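Local coordinates for dihydrocoumarin hydrolase, AncDHCH1 (Synthetic construct, PDB 5HIF), which probably hydrolyses lactones such as dihydrocoumarin, as a reconstructed ancestral lactonase of the metallo-beta-lactamase superfamily, at residues D42-Q47 and T241-S246; L152-L157 and G170-L175. All coordinates share one frame; numbering follows the deposited sequence. Where two conformers were deposited one is given.

Contact 1 (D42-Q47 and T241-S246)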
ATOM      1  N   ASP A  42       5.085  15.970 -16.976  1.00 20.84           N
ATOM      2  CA  ASP A  42       4.898  17.347 -17.356  1.00 23.35           C
ATOM      3  C   ASP A  42       4.957  17.469 -18.886  1.00 20.24           C
ATOM      4  O   ASP A  42       4.202  18.213 -19.492  1.00 20.21           O
ATOM      5  CB  ASP A  42       5.968  18.227 -16.705  1.00 25.21           C
ATOM      6  CG  ASP A  42       7.358  17.682 -16.895  1.00 32.43           C
ATOM      7  OD1 ASP A  42       7.589  16.433 -16.926  1.00 30.67           O
ATOM      8  OD2 ASP A  42       8.306  18.507 -17.055  1.00 38.79           O
ATOM      9  N   LYS A  43       5.844  16.708 -19.501  1.00 20.87           N
ATOM     10  CA  LYS A  43       5.951  16.705 -20.937  1.00 21.67           C
ATOM     11  C   LYS A  43       4.900  15.793 -21.625  1.00 21.86           C
ATOM     12  O   LYS A  43       4.367  16.107 -22.679  1.00 20.25           O
ATOM     13  CB  LYS A  43       7.342  16.209 -21.259  1.00 26.11           C
ATOM     14  CG  LYS A  43       7.561  15.854 -22.727  1.00 32.94           C
ATOM     15  CD  LYS A  43       9.000  16.075 -23.214  1.00 43.70           C
ATOM     16  CE  LYS A  43       9.946  14.958 -22.817  1.00 51.53           C
ATOM     17  NZ  LYS A  43      11.244  15.257 -23.474  1.00 57.78           N
ATOM     18  N   LEU A  44       4.662  14.614 -21.037  1.00 17.93           N
ATOM     19  CA  LEU A  44       3.821  13.615 -21.651  1.00 17.19           C
ATOM     20  C   LEU A  44       2.345  13.941 -21.638  1.00 16.11           C
ATOM     21  O   LEU A  44       1.603  13.577 -22.574  1.00 17.29           O
ATOM     22  CB  LEU A  44       4.034  12.243 -20.946  1.00 17.24           C
ATOM     23  CG  LEU A  44       5.417  11.627 -21.167  1.00 17.58           C
ATOM     24  CD1 LEU A  44       5.624  10.576 -20.092  1.00 21.59           C
ATOM     25  CD2 LEU A  44       5.617  11.063 -22.559  1.00 21.00           C
ATOM     26  N   LEU A  45       1.836  14.554 -20.549  1.00 15.31           N
ATOM     27  CA  LEU A  45       0.430  14.906 -20.496  1.00 15.83           C
ATOM     28  C   LEU A  45       0.102  16.018 -21.517  1.00 16.70           C
ATOM     29  O   LEU A  45       0.929  16.910 -21.723  1.00 17.91           O
ATOM     30  CB  LEU A  45      -0.051  15.293 -19.103  1.00 16.26           C
ATOM     31  CG  LEU A  45      -0.013  14.137 -18.059  1.00 16.14           C
ATOM     32  CD1 LEU A  45      -0.193  14.726 -16.675  1.00 14.69           C
ATOM     33  CD2 LEU A  45      -1.161  13.164 -18.353  1.00 16.95           C
ATOM     34  N   ASN A  46      -1.086  15.943 -22.080  1.00 17.16           N
ATOM     35  CA  ASN A  46      -1.521  16.890 -23.157  1.00 17.76           C
ATOM     36  C   ASN A  46      -2.231  18.092 -22.587  1.00 16.70           C
ATOM     37  O   ASN A  46      -3.419  18.330 -22.771  1.00 17.50           O
ATOM     38  CB  ASN A  46      -2.389  16.137 -24.167  1.00 17.25           C
ATOM     39  CG  ASN A  46      -1.587  15.213 -25.068  1.00 17.14           C
ATOM     40  OD1 ASN A  46      -0.431  15.421 -25.403  1.00 20.97           O
ATOM     41  ND2 ASN A  46      -2.211  14.070 -25.382  1.00 17.84           N
ATOM     42  N   GLN A  47      -1.475  18.786 -21.764  1.00 18.84           N
ATOM     43  CA  GLN A  47      -1.854  20.080 -21.199  1.00 19.16           C
ATOM     44  C   GLN A  47      -0.557  20.796 -20.798  1.00 18.01           C
ATOM     45  O   GLN A  47       0.543  20.273 -20.815  1.00 17.11           O
ATOM     46  CB  GLN A  47      -2.824  19.887 -20.030  1.00 19.58           C
ATOM     47  CG  GLN A  47      -2.111  19.418 -18.764  1.00 19.82           C
ATOM     48  CD  GLN A  47      -3.048  19.372 -17.601  1.00 17.43           C
ATOM     49  OE1 GLN A  47      -4.206  19.730 -17.685  1.00 19.51           O
ATOM     50  NE2 GLN A  47      -2.536  18.893 -16.450  1.00 18.50           N
ATOM     51  N   THR A 241      -5.386  13.889 -21.527  1.00 15.22           N
ATOM     52  CA  THR A 241      -4.835  12.712 -22.163  1.00 13.34           C
ATOM     53  C   THR A 241      -3.323  12.713 -22.133  1.00 14.16           C
ATOM     54  O   THR A 241      -2.647  13.629 -21.552  1.00 15.19           O
ATOM     55  CB  THR A 241      -5.426  12.633 -23.603  1.00 13.55           C
ATOM     56  OG1 THR A 241      -4.922  13.767 -24.373  1.00 14.52           O
ATOM     57  CG2 THR A 241      -6.935  12.589 -23.614  1.00 14.28           C
ATOM     58  N   ILE A 242      -2.710  11.718 -22.756  1.00 12.38           N
ATOM     59  CA  ILE A 242      -1.274  11.531 -22.696  1.00 13.35           C
ATOM     60  C   ILE A 242      -0.717  11.121 -24.062  1.00 14.54           C
ATOM     61  O   ILE A 242      -1.463  10.466 -24.874  1.00 13.98           O
ATOM     62  CB  ILE A 242      -0.916  10.496 -21.552  1.00 14.26           C
ATOM     63  CG1 ILE A 242       0.547  10.553 -21.165  1.00 14.46           C
ATOM     64  CG2 ILE A 242      -1.392   9.078 -21.946  1.00 13.58           C
ATOM     65  CD1 ILE A 242       0.820   9.899 -19.772  1.00 15.66           C
ATOM     66  N   GLN A 243       0.542  11.457 -24.289  0.69 15.18           N
ATOM     67  CA  GLN A 243       1.185  11.192 -25.602  0.69 16.89           C
ATOM     68  C   GLN A 243       1.194   9.697 -25.940  0.69 16.16           C
ATOM     69  O   GLN A 243       1.190   9.341 -27.136  0.69 18.12           O
ATOM     70  CB  GLN A 243       2.602  11.761 -25.664  0.69 20.13           C
ATOM     71  CG  GLN A 243       2.691  13.289 -25.854  0.69 21.11           C
ATOM     72  CD  GLN A 243       4.142  13.745 -25.671  0.69 23.36           C
ATOM     73  OE1 GLN A 243       5.059  12.917 -25.565  0.69 27.30           O
ATOM     74  NE2 GLN A 243       4.340  15.037 -25.518  0.69 24.24           N
ATOM     75  N   PHE A 244       1.161   8.830 -24.915  1.00 13.44           N
ATOM     76  CA  PHE A 244       1.171   7.397 -25.142  1.00 14.24           C
ATOM     77  C   PHE A 244      -0.156   6.878 -25.785  1.00 12.84           C
ATOM     78  O   PHE A 244      -0.204   5.748 -26.236  1.00 13.25           O
ATOM     79  CB  PHE A 244       1.374   6.661 -23.819  1.00 13.89           C
ATOM     80  CG  PHE A 244       2.645   6.957 -23.105  1.00 15.27           C
ATOM     81  CD1 PHE A 244       3.842   7.101 -23.788  1.00 18.67           C
ATOM     82  CD2 PHE A 244       2.644   7.079 -21.713  1.00 15.56           C
ATOM     83  CE1 PHE A 244       5.026   7.338 -23.119  1.00 20.40           C
ATOM     84  CE2 PHE A 244       3.826   7.330 -21.058  1.00 18.13           C
ATOM     85  CZ  PHE A 244       5.021   7.401 -21.769  1.00 18.16           C
ATOM     86  N   ASP A 245      -1.245   7.623 -25.749  1.00 10.56           N
ATOM     87  CA  ASP A 245      -2.480   7.223 -26.373  1.00 12.28           C
ATOM     88  C   ASP A 245      -2.398   7.206 -27.868  1.00 14.68           C
ATOM     89  O   ASP A 245      -1.962   8.188 -28.474  1.00 14.81           O
ATOM     90  CB  ASP A 245      -3.652   8.145 -26.012  1.00 12.41           C
ATOM     91  CG  ASP A 245      -3.956   8.155 -24.498  1.00 13.39           C
ATOM     92  OD1 ASP A 245      -3.926   7.080 -23.823  1.00 13.77           O
ATOM     93  OD2 ASP A 245      -4.378   9.243 -24.005  1.00 13.17           O
ATOM     94  N   SER A 246      -2.783   6.092 -28.477  1.00 12.35           N
ATOM     95  CA  SER A 246      -2.943   6.123 -29.955  1.00 13.78           C
ATOM     96  C   SER A 246      -4.008   7.106 -30.458  1.00 15.22           C
ATOM     97  O   SER A 246      -3.833   7.780 -31.485  1.00 14.54           O
ATOM     98  CB  SER A 246      -3.288   4.698 -30.426  1.00 13.58           C
ATOM     99  OG  SER A 246      -2.168   3.828 -30.287  1.00 12.62           O
TER
HETATM  100  O   HOH W   1      -5.661  16.715 -22.805  1.00 17.67           O

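Contact 2 (L152-L157 and G170-L175)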
ATOM      1  N   LEU A 152       1.618  -6.110 -34.379  1.00 11.71           N
ATOM      2  CA  LEU A 152       2.317  -7.277 -34.833  1.00 11.32           C
ATOM      3  C   LEU A 152       2.335  -7.259 -36.382  1.00 13.00           C
ATOM      4  O   LEU A 152       2.551  -8.282 -36.925  1.00 13.25           O
ATOM      5  CB  LEU A 152       1.681  -8.539 -34.342  1.00 11.49           C
ATOM      6  CG  LEU A 152       1.486  -8.610 -32.799  1.00 10.15           C
ATOM      7  CD1 LEU A 152       0.813  -9.918 -32.418  1.00 11.35           C
ATOM      8  CD2 LEU A 152       2.769  -8.380 -32.031  1.00 10.86           C
ATOM      9  N   SER A 153       2.206  -6.063 -36.981  1.00 17.08           N
ATOM     10  CA  SER A 153       2.264  -5.892 -38.468  1.00 17.10           C
ATOM     11  C   SER A 153       3.559  -5.162 -38.872  1.00 18.38           C
ATOM     12  O   SER A 153       3.934  -4.130 -38.386  1.00 17.11           O
ATOM     13  CB  SER A 153       0.993  -5.267 -38.978  1.00 19.91           C
ATOM     14  OG  SER A 153      -0.050  -6.318 -39.043  1.00 21.88           O
ATOM     15  N   GLN A 154       4.355  -5.841 -39.694  1.00 17.13           N
ATOM     16  CA  GLN A 154       5.615  -5.273 -40.181  1.00 19.32           C
ATOM     17  C   GLN A 154       5.382  -3.946 -40.874  1.00 17.45           C
ATOM     18  O   GLN A 154       6.216  -3.034 -40.702  1.00 16.44           O
ATOM     19  CB  GLN A 154       6.292  -6.288 -41.135  1.00 21.29           C
ATOM     20  CG  GLN A 154       7.678  -5.813 -41.606  1.00 22.20           C
ATOM     21  CD  GLN A 154       8.694  -5.799 -40.548  1.00 24.50           C
ATOM     22  OE1 GLN A 154       8.699  -6.700 -39.674  1.00 30.05           O
ATOM     23  NE2 GLN A 154       9.527  -4.752 -40.499  1.00 21.53           N
ATOM     24  N   ALA A 155       4.297  -3.756 -41.586  1.00 18.33           N
ATOM     25  CA  ALA A 155       4.087  -2.462 -42.291  1.00 17.98           C
ATOM     26  C   ALA A 155       4.013  -1.353 -41.274  1.00 17.51           C
ATOM     27  O   ALA A 155       4.548  -0.278 -41.492  1.00 17.07           O
ATOM     28  CB  ALA A 155       2.796  -2.484 -43.077  1.00 19.67           C
ATOM     29  N   ASN A 156       3.366  -1.596 -40.116  1.00 15.85           N
ATOM     30  CA  ASN A 156       3.193  -0.500 -39.155  1.00 16.27           C
ATOM     31  C   ASN A 156       4.513  -0.184 -38.471  1.00 16.15           C
ATOM     32  O   ASN A 156       4.787   0.952 -38.173  1.00 17.30           O
ATOM     33  CB  ASN A 156       2.133  -0.873 -38.127  1.00 15.60           C
ATOM     34  CG  ASN A 156       0.757  -0.965 -38.738  1.00 18.78           C
ATOM     35  OD1 ASN A 156       0.446  -0.195 -39.682  1.00 22.39           O
ATOM     36  ND2 ASN A 156      -0.077  -1.856 -38.254  1.00 16.83           N
ATOM     37  N   LEU A 157       5.330  -1.212 -38.208  1.00 14.39           N
ATOM     38  CA  LEU A 157       6.650  -0.976 -37.690  1.00 15.47           C
ATOM     39  C   LEU A 157       7.389  -0.054 -38.688  1.00 16.92           C
ATOM     40  O   LEU A 157       8.038   0.944 -38.323  1.00 17.65           O
ATOM     41  CB  LEU A 157       7.399  -2.322 -37.522  1.00 17.22           C
ATOM     42  CG  LEU A 157       8.861  -2.307 -37.246  1.00 21.71           C
ATOM     43  CD1 LEU A 157       9.241  -1.355 -36.184  1.00 26.06           C
ATOM     44  CD2 LEU A 157       9.305  -3.756 -36.906  1.00 23.22           C
ATOM     45  N   GLY A 170       9.210  -4.773 -29.886  1.00 15.80           N
ATOM     46  CA  GLY A 170       9.031  -5.420 -28.555  1.00 13.37           C
ATOM     47  C   GLY A 170       7.800  -6.287 -28.532  1.00 12.34           C
ATOM     48  O   GLY A 170       7.828  -7.390 -27.938  1.00 14.00           O
ATOM     49  N   ALA A 171       6.717  -5.799 -29.115  1.00 12.85           N
ATOM     50  CA  ALA A 171       5.471  -6.586 -29.151  1.00 11.58           C
ATOM     51  C   ALA A 171       5.691  -7.858 -29.939  1.00 12.05           C
ATOM     52  O   ALA A 171       5.297  -8.964 -29.530  1.00 12.12           O
ATOM     53  CB  ALA A 171       4.334  -5.797 -29.740  1.00 12.65           C
ATOM     54  N   MET A 172       6.283  -7.727 -31.124  1.00 12.20           N
ATOM     55  CA  MET A 172       6.534  -8.873 -31.966  0.53 11.78           C
ATOM     56  C   MET A 172       7.448  -9.890 -31.260  1.00 12.13           C
ATOM     57  O   MET A 172       7.142 -11.093 -31.238  1.00 12.20           O
ATOM     58  CB  MET A 172       7.171  -8.416 -33.305  0.53 12.45           C
ATOM     59  CG  MET A 172       6.232  -7.634 -34.189  0.53 13.11           C
ATOM     60  SD  MET A 172       7.150  -6.629 -35.420  0.53 13.53           S
ATOM     61  CE  MET A 172       5.876  -6.068 -36.465  0.53 15.01           C
ATOM     62  N   ALA A 173       8.534  -9.432 -30.621  1.00 13.00           N
ATOM     63  CA  ALA A 173       9.431 -10.331 -29.976  1.00 12.75           C
ATOM     64  C   ALA A 173       8.785 -11.003 -28.772  1.00 11.96           C
ATOM     65  O   ALA A 173       9.041 -12.161 -28.497  1.00 12.80           O
ATOM     66  CB  ALA A 173      10.689  -9.591 -29.524  1.00 12.81           C
ATOM     67  N   SER A 174       7.893 -10.258 -28.105  1.00 11.29           N
ATOM     68  CA  SER A 174       7.227 -10.784 -26.915  1.00 11.63           C
ATOM     69  C   SER A 174       6.201 -11.827 -27.238  1.00 12.07           C
ATOM     70  O   SER A 174       6.082 -12.863 -26.535  1.00 13.03           O
ATOM     71  CB  SER A 174       6.566  -9.644 -26.109  1.00 10.95           C
ATOM     72  OG  SER A 174       7.564  -8.693 -25.663  1.00 13.08           O
ATOM     73  N   LEU A 175       5.442 -11.578 -28.289  1.00 12.32           N
ATOM     74  CA  LEU A 175       4.391 -12.547 -28.692  1.00 10.57           C
ATOM     75  C   LEU A 175       4.859 -13.743 -29.533  1.00 11.01           C
ATOM     76  O   LEU A 175       4.179 -14.750 -29.626  1.00 12.51           O
ATOM     77  CB  LEU A 175       3.288 -11.841 -29.451  1.00 11.93           C
ATOM     78  CG  LEU A 175       2.194 -11.168 -28.654  1.00 13.45           C
ATOM     79  CD1 LEU A 175       1.303 -12.198 -27.930  1.00 14.17           C
ATOM     80  CD2 LEU A 175       2.729 -10.230 -27.653  1.00 14.21           C
TER

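Contact 1 (D42-Q47 and T241-S246)
N46 N donates to T241 O over 2.8 Å, in a nearly straight bond that comes from above the carbonyl plane. It is one half of an isolated antiparallel beta bridge in this metallo-beta-lactamase fold. The other half is Q243 N to L44 O at 2.9 Å. L45 and I242 form the non-hydrogen-bonded pair between the two bonds, and their side chains meet loosely, L45 CD2 to I242 CD1 at 4.1 Å. The bridge starts where helix 41-44 ends, and it joins that helix end to the loop before helix 248-265.

The N46 side chain adds a third bond. Its ND2 reaches T241 OG1 at 2.9 Å (N-H...O angle 173°), with the oxygen lying in the amide plane. The bond therefore runs straight out of the flat amide. The first torsion of T241 (chi1 66°) turns OG1 to this amide. A water closes the same end of the bridge, donating to N46 O and accepting from T241 N.

At the other end the L44 side chain packs on both apolar groups and an amide. L44 CB rests on I242 CG1. L44 CD1 meets F244 CZ at 3.6 Å, obliquely to the ring, and CD2 lies near the same atom. In the Q243 conformer given, OE1 is 3.6 Å from L44 CD2, and the two side chains cross at about a right angle. The F244 side chain lies about 5 Å from a bound zinc ion, so this end borders the metal site.

I242 begins a type I turn to D245. D245 OD1 bonds H205 outside the contact. D245 OD2 accepts from I242 N at 3.2 Å, met from above the carboxylate plane.

Contact 2 (L152-L157 and G170-L175)
L152 lays its CD2 methyl against the backbone carbonyl of A171, 3.6 Å from A171 O. The same methyl also touches A171 CB at 3.8 Å. The other branch, CD1, touches L175 CG at 4.2 Å, and the two leucine side chains cross at about a right angle. L175 lies one helical turn beyond A171, so both branches of L152 work along one face of helix 162-180. L152 itself is the first residue to leave the preceding helix, 145-151.

M172 is modelled in two conformers, and what follows holds for the one given. Its CG lies against L152, 4.1 Å from L152 CD2. The chain then runs on extended (chi2 160°, chi3 170°) toward the start of helix 154-159. This carries the methyl CE to S153 O, 3.3 Å away. SD lies 3.9 Å from L157 CD2. S153 holds the N-cap position, but its OG bonds D149 O instead of capping the helix. S153 O accepts from L157 N in the first turn.

The contact thus packs a helix-to-helix corner against helix 162-180. Apolar groups lie on each other and on backbone carbonyls. No hydrogen bond crosses it, so the packing is only weakly directional.

From the N terminus the chain runs through strands 19-24 and 27-39 into helix 41-44, where contact 1 begins. It completes the first sheet, and after strand 140-142 enters helices 145-151, 154-159 and 162-180. Contact 2 closes a short loop of 12 residues here, tying the corner between the first two helices to the third. The second sheet starts afterwards, and helix 231-234 leads to 241-246, which closes contact 1. This joins the region just after strand 27-39 of the first sheet to the loop before helix 248-265, with strands 268-270, 279-285 and 288-293 of the second sheet still to come. Contact 2 nests within contact 1 without crossing it; their centres lie about 23 Å apart.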